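Local coordinates for cell envelope-related transcriptional attenuator domain-containing protein (Streptococcus agalactiae, PDB 3OKZ) that is of unknown function but, as a member of the LytR/CpsA/Psr family, probably takes part in assembling the streptococcal cell envelope, at residues A[13-27]-A[107-119]. Sequence-based numbering, arbitrary orientation.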
loop_
_atom_site.group_PDB
_atom_site.type_symbol
_atom_site.label_atom_id
_atom_site.label_comp_id
_atom_site.label_asym_id
_atom_site.label_seq_id
_atom_site.Cartn_x
_atom_site.Cartn_y
_atom_site.Cartn_z
ATOM N N ALA A 13 -4.703 11.730 16.069
ATOM C CA ALA A 13 -5.747 11.973 15.079
ATOM C C ALA A 13 -7.037 11.190 15.291
ATOM O O ALA A 13 -8.128 11.700 15.062
ATOM C CB ALA A 13 -5.199 11.697 13.688
ATOM N N ILE A 14 -6.920 9.946 15.722
ATOM C CA ILE A 14 -8.106 9.134 15.931
ATOM C C ILE A 14 -8.785 9.458 17.251
ATOM O O ILE A 14 -10.010 9.389 17.357
ATOM C CB ILE A 14 -7.760 7.631 15.868
ATOM C CG1 ILE A 14 -7.455 7.244 14.415
ATOM C CG2 ILE A 14 -8.903 6.802 16.432
ATOM C CD1 ILE A 14 -7.207 5.780 14.199
ATOM N N GLU A 15 -7.987 9.814 18.255
ATOM C CA GLU A 15 -8.524 10.157 19.567
ATOM C C GLU A 15 -9.207 11.510 19.510
ATOM O O GLU A 15 -9.881 11.913 20.454
ATOM C CB GLU A 15 -7.408 10.199 20.612
ATOM C CG GLU A 15 -6.658 8.893 20.742
ATOM C CD GLU A 15 -5.607 8.729 19.674
ATOM O OE1 GLU A 15 -4.457 9.133 19.936
ATOM O OE2 GLU A 15 -5.926 8.212 18.579
ATOM N N GLU A 16 -9.041 12.202 18.389
ATOM C CA GLU A 16 -9.621 13.522 18.208
ATOM C C GLU A 16 -10.462 13.585 16.942
ATOM O O GLU A 16 -10.783 14.666 16.463
ATOM C CB GLU A 16 -8.498 14.550 18.142
ATOM C CG GLU A 16 -7.454 14.312 19.216
ATOM C CD GLU A 16 -6.247 15.201 19.077
ATOM O OE1 GLU A 16 -5.328 15.069 19.911
ATOM O OE2 GLU A 16 -6.212 16.027 18.141
ATOM N N THR A 17 -10.807 12.419 16.409
ATOM C CA THR A 17 -11.605 12.313 15.199
ATOM C C THR A 17 -11.146 13.274 14.101
ATOM O O THR A 17 -11.971 13.897 13.415
ATOM C CB THR A 17 -13.093 12.572 15.489
ATOM O OG1 THR A 17 -13.444 11.994 16.752
ATOM C CG2 THR A 17 -13.957 11.927 14.406
ATOM N N LYS A 18 -9.827 13.375 13.941
ATOM C CA LYS A 18 -9.200 14.238 12.939
ATOM C C LYS A 18 -8.785 13.383 11.732
ATOM O O LYS A 18 -8.390 12.224 11.895
ATOM C CB LYS A 18 -7.969 14.911 13.554
ATOM C CG LYS A 18 -7.260 15.905 12.647
ATOM C CD LYS A 18 -8.126 17.134 12.340
ATOM C CE LYS A 18 -7.498 17.997 11.239
ATOM N NZ LYS A 18 -8.412 19.065 10.733
ATOM N N PRO A 19 -8.877 13.939 10.505
ATOM C CA PRO A 19 -8.502 13.209 9.286
ATOM C C PRO A 19 -7.107 12.615 9.444
ATOM O O PRO A 19 -6.237 13.226 10.069
ATOM C CB PRO A 19 -8.531 14.292 8.217
ATOM C CG PRO A 19 -9.591 15.202 8.697
ATOM C CD PRO A 19 -9.301 15.307 10.169
ATOM N N PHE A 20 -6.869 11.436 8.886
ATOM C CA PHE A 20 -5.546 10.879 9.054
ATOM C C PHE A 20 -5.045 10.058 7.884
ATOM O O PHE A 20 -5.798 9.738 6.964
ATOM C CB PHE A 20 -5.503 10.062 10.335
ATOM C CG PHE A 20 -6.317 8.802 10.276
ATOM C CD1 PHE A 20 -5.729 7.594 9.903
ATOM C CD2 PHE A 20 -7.674 8.817 10.605
ATOM C CE1 PHE A 20 -6.481 6.419 9.864
ATOM C CE2 PHE A 20 -8.434 7.640 10.569
ATOM C CZ PHE A 20 -7.838 6.443 10.200
ATOM N N SER A 21 -3.749 9.749 7.928
ATOM C CA SER A 21 -3.095 8.960 6.895
ATOM C C SER A 21 -2.499 7.723 7.512
ATOM O O SER A 21 -1.893 7.771 8.582
ATOM C CB SER A 21 -1.982 9.755 6.208
ATOM O OG SER A 21 -0.876 9.998 7.067
ATOM N N ILE A 22 -2.699 6.605 6.834
ATOM C CA ILE A 22 -2.156 5.348 7.293
ATOM C C ILE A 22 -1.489 4.673 6.103
ATOM O O ILE A 22 -2.031 4.644 4.994
ATOM C CB ILE A 22 -3.261 4.439 7.863
ATOM C CG1 ILE A 22 -2.664 3.103 8.312
ATOM C CG2 ILE A 22 -4.348 4.242 6.828
ATOM C CD1 ILE A 22 -3.682 2.126 8.908
ATOM N N LEU A 23 -0.284 4.176 6.334
ATOM C CA LEU A 23 0.452 3.479 5.304
ATOM C C LEU A 23 0.035 2.040 5.441
ATOM O O LEU A 23 0.361 1.379 6.434
ATOM C CB LEU A 23 1.950 3.588 5.534
ATOM C CG LEU A 23 2.776 2.835 4.491
ATOM C CD1 LEU A 23 2.413 3.351 3.114
ATOM C CD2 LEU A 23 4.255 3.039 4.753
ATOM N N LEU A 24 -0.704 1.565 4.451
ATOM C CA LEU A 24 -1.178 0.199 4.446
ATOM C C LEU A 24 -0.195 -0.647 3.630
ATOM O O LEU A 24 0.140 -0.311 2.493
ATOM C CB LEU A 24 -2.601 0.174 3.859
ATOM C CG LEU A 24 -3.468 -1.087 3.880
ATOM C CD1 LEU A 24 -3.089 -2.003 2.725
ATOM C CD2 LEU A 24 -3.320 -1.799 5.227
HETATM N N MSE A 25 0.294 -1.730 4.224
HETATM C CA MSE A 25 1.238 -2.601 3.527
HETATM C C MSE A 25 0.969 -4.096 3.631
HETATM O O MSE A 25 0.614 -4.625 4.695
HETATM C CB MSE A 25 2.648 -2.377 4.024
HETATM C CG MSE A 25 3.134 -0.964 3.950
HETATM SE SE MSE A 25 4.888 -0.928 4.745
HETATM C CE MSE A 25 5.932 -0.998 3.140
ATOM N N GLY A 26 1.180 -4.758 2.498
ATOM C CA GLY A 26 1.017 -6.193 2.392
ATOM C C GLY A 26 2.421 -6.749 2.393
ATOM O O GLY A 26 3.230 -6.472 1.493
ATOM N N VAL A 27 2.740 -7.523 3.413
ATOM C CA VAL A 27 4.075 -8.067 3.483
ATOM C C VAL A 27 4.151 -9.561 3.220
ATOM O O VAL A 27 3.340 -10.336 3.720
ATOM C CB VAL A 27 4.688 -7.808 4.846
ATOM C CG1 VAL A 27 6.136 -8.273 4.838
ATOM C CG2 VAL A 27 4.573 -6.333 5.200
ATOM N N ILE A 107 5.454 14.388 3.895
ATOM C CA ILE A 107 4.346 14.415 4.837
ATOM C C ILE A 107 4.586 13.404 5.950
ATOM O O ILE A 107 5.326 12.430 5.783
ATOM C CB ILE A 107 3.019 14.063 4.114
ATOM C CG1 ILE A 107 1.836 14.230 5.060
ATOM C CG2 ILE A 107 3.054 12.623 3.625
ATOM C CD1 ILE A 107 0.510 13.894 4.412
ATOM N N ASN A 108 3.970 13.650 7.098
ATOM C CA ASN A 108 4.093 12.733 8.218
ATOM C C ASN A 108 2.892 11.802 8.144
ATOM O O ASN A 108 1.730 12.233 8.097
ATOM C CB ASN A 108 4.134 13.507 9.542
ATOM C CG ASN A 108 5.501 14.173 9.789
ATOM O OD1 ASN A 108 5.719 14.825 10.817
ATOM N ND2 ASN A 108 6.425 14.004 8.842
ATOM N N VAL A 109 3.184 10.515 8.098
ATOM C CA VAL A 109 2.150 9.488 7.994
ATOM C C VAL A 109 1.616 9.050 9.361
ATOM O O VAL A 109 2.220 8.219 10.032
ATOM C CB VAL A 109 2.708 8.247 7.254
ATOM C CG1 VAL A 109 1.613 7.223 7.050
ATOM C CG2 VAL A 109 3.309 8.665 5.933
ATOM N N ASP A 110 0.478 9.600 9.753
ATOM C CA ASP A 110 -0.159 9.285 11.030
ATOM C C ASP A 110 0.023 7.855 11.552
ATOM O O ASP A 110 0.624 7.632 12.606
ATOM C CB ASP A 110 -1.651 9.606 10.927
ATOM C CG ASP A 110 -1.924 11.089 10.946
ATOM O OD1 ASP A 110 -2.911 11.528 10.330
ATOM O OD2 ASP A 110 -1.149 11.819 11.593
ATOM N N TYR A 111 -0.499 6.885 10.817
ATOM C CA TYR A 111 -0.394 5.503 11.255
ATOM C C TYR A 111 0.290 4.591 10.250
ATOM O O TYR A 111 0.876 5.043 9.272
ATOM C CB TYR A 111 -1.787 4.965 11.611
ATOM C CG TYR A 111 -2.476 5.826 12.634
ATOM C CD1 TYR A 111 -3.288 6.890 12.248
ATOM C CD2 TYR A 111 -2.226 5.647 13.996
ATOM C CE1 TYR A 111 -3.827 7.762 13.193
ATOM C CE2 TYR A 111 -2.758 6.516 14.949
ATOM C CZ TYR A 111 -3.551 7.573 14.542
ATOM O OH TYR A 111 -4.022 8.462 15.482
ATOM N N PHE A 112 0.204 3.295 10.499
ATOM C CA PHE A 112 0.845 2.323 9.647
ATOM C C PHE A 112 0.276 0.946 9.943
ATOM O O PHE A 112 0.094 0.560 11.102
ATOM C CB PHE A 112 2.347 2.343 9.933
ATOM C CG PHE A 112 3.035 1.046 9.673
ATOM C CD1 PHE A 112 3.522 0.741 8.400
ATOM C CD2 PHE A 112 3.177 0.112 10.700
ATOM C CE1 PHE A 112 4.142 -0.479 8.143
ATOM C CE2 PHE A 112 3.795 -1.116 10.460
ATOM C CZ PHE A 112 4.279 -1.412 9.173
HETATM N N MSE A 113 -0.008 0.199 8.889
HETATM C CA MSE A 113 -0.537 -1.135 9.077
HETATM C C MSE A 113 0.091 -2.112 8.097
HETATM O O MSE A 113 0.247 -1.824 6.900
HETATM C CB MSE A 113 -2.052 -1.130 8.906
HETATM C CG MSE A 113 -2.675 -2.503 9.050
HETATM SE SE MSE A 113 -4.581 -2.499 8.851
HETATM C CE MSE A 113 -5.087 -2.337 10.691
ATOM N N GLN A 114 0.474 -3.269 8.616
ATOM C CA GLN A 114 1.060 -4.287 7.762
ATOM C C GLN A 114 0.376 -5.612 8.007
ATOM O O GLN A 114 0.062 -5.953 9.149
ATOM C CB GLN A 114 2.569 -4.393 7.999
ATOM C CG GLN A 114 3.007 -4.915 9.356
ATOM C CD GLN A 114 4.498 -4.697 9.567
ATOM O OE1 GLN A 114 5.269 -4.617 8.609
ATOM N NE2 GLN A 114 4.909 -4.607 10.820
ATOM N N ILE A 115 0.121 -6.327 6.915
ATOM C CA ILE A 115 -0.533 -7.631 6.955
ATOM C C ILE A 115 0.198 -8.584 6.013
ATOM O O ILE A 115 0.505 -8.225 4.874
ATOM C CB ILE A 115 -2.008 -7.513 6.517
ATOM C CG1 ILE A 115 -2.699 -6.433 7.361
ATOM C CG2 ILE A 115 -2.723 -8.853 6.696
ATOM C CD1 ILE A 115 -4.212 -6.377 7.215
ATOM N N ASN A 116 0.496 -9.791 6.483
ATOM C CA ASN A 116 1.196 -10.753 5.636
ATOM C C ASN A 116 0.206 -11.456 4.732
ATOM O O ASN A 116 -1.006 -11.258 4.847
ATOM C CB ASN A 116 1.964 -11.784 6.469
ATOM C CG ASN A 116 1.070 -12.571 7.380
ATOM O OD1 ASN A 116 0.062 -13.121 6.950
ATOM N ND2 ASN A 116 1.434 -12.637 8.648
HETATM N N MSE A 117 0.717 -12.301 3.849
HETATM C CA MSE A 117 -0.138 -12.985 2.896
HETATM C C MSE A 117 -1.231 -13.847 3.497
HETATM O O MSE A 117 -2.314 -13.945 2.928
HETATM C CB MSE A 117 0.717 -13.788 1.919
HETATM C CG MSE A 117 1.760 -12.928 1.193
HETATM SE SE MSE A 117 1.001 -11.425 0.212
HETATM C CE MSE A 117 1.416 -9.994 1.441
ATOM N N GLN A 118 -0.963 -14.460 4.645
ATOM C CA GLN A 118 -1.975 -15.294 5.280
ATOM C C GLN A 118 -3.093 -14.370 5.692
ATOM O O GLN A 118 -4.268 -14.670 5.491
ATOM C CB GLN A 118 -1.431 -15.993 6.526
ATOM C CG GLN A 118 -2.406 -17.009 7.110
ATOM C CD GLN A 118 -2.568 -18.242 6.232
ATOM O OE1 GLN A 118 -1.617 -19.010 6.050
ATOM N NE2 GLN A 118 -3.771 -18.438 5.675
ATOM N N GLY A 119 -2.702 -13.235 6.263
ATOM C CA GLY A 119 -3.657 -12.245 6.714
ATOM C C GLY A 119 -4.611 -11.840 5.617
ATOM O O GLY A 119 -5.813 -11.767 5.843
HETATM O O HOH W 1 -0.967 12.586 8.416
#
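Tyr111 turns its ring edge to the face of Phe20 in an offset T-shaped pair, the planes at 90° and the centroids 5.3 Å apart. Ile14 CD1 sits over one face of the tyrosine and Ile14 CG1 over one face of the phenylalanine, both displaced toward the rim. The phenol is held at its far end as well, where Ile14 N donates to Tyr111 OH (3.3 Å). On the other side of the sheet, the selenium of Met25, a selenomethionine, meets the edge of Phe112 at CE1 (3.5 Å), a Met-aromatic contact in the ring plane. Gln114 OE1, bonded to Tyr89 OH, also lies at that ring's edge, and Gln114 N over one face, toward the rim. The backbones carrying both clusters are adjacent parallel strands in the mixed sheet of the LytR/CpsA/Psr-family domain: Ser21, Leu23, Met25 and Val27 exchange hydrogen bonds with Tyr111, Met113 and Ile115, among them Met113 N to Leu23 O (2.7 Å). Where the pairing starts, Ser21 N donates to Asp110 OD1 (3.1 Å), and a water links Ser21 OG to Asn108 O. Asn116 takes the N-cap position of helix 117-126, its OD1 accepting from Gly119 N. Strand 41-51 pairs antiparallel with 20-27, strand 217-219 flanks 111-116, and helix 93-105 packs against Met25, Val109 and Phe112.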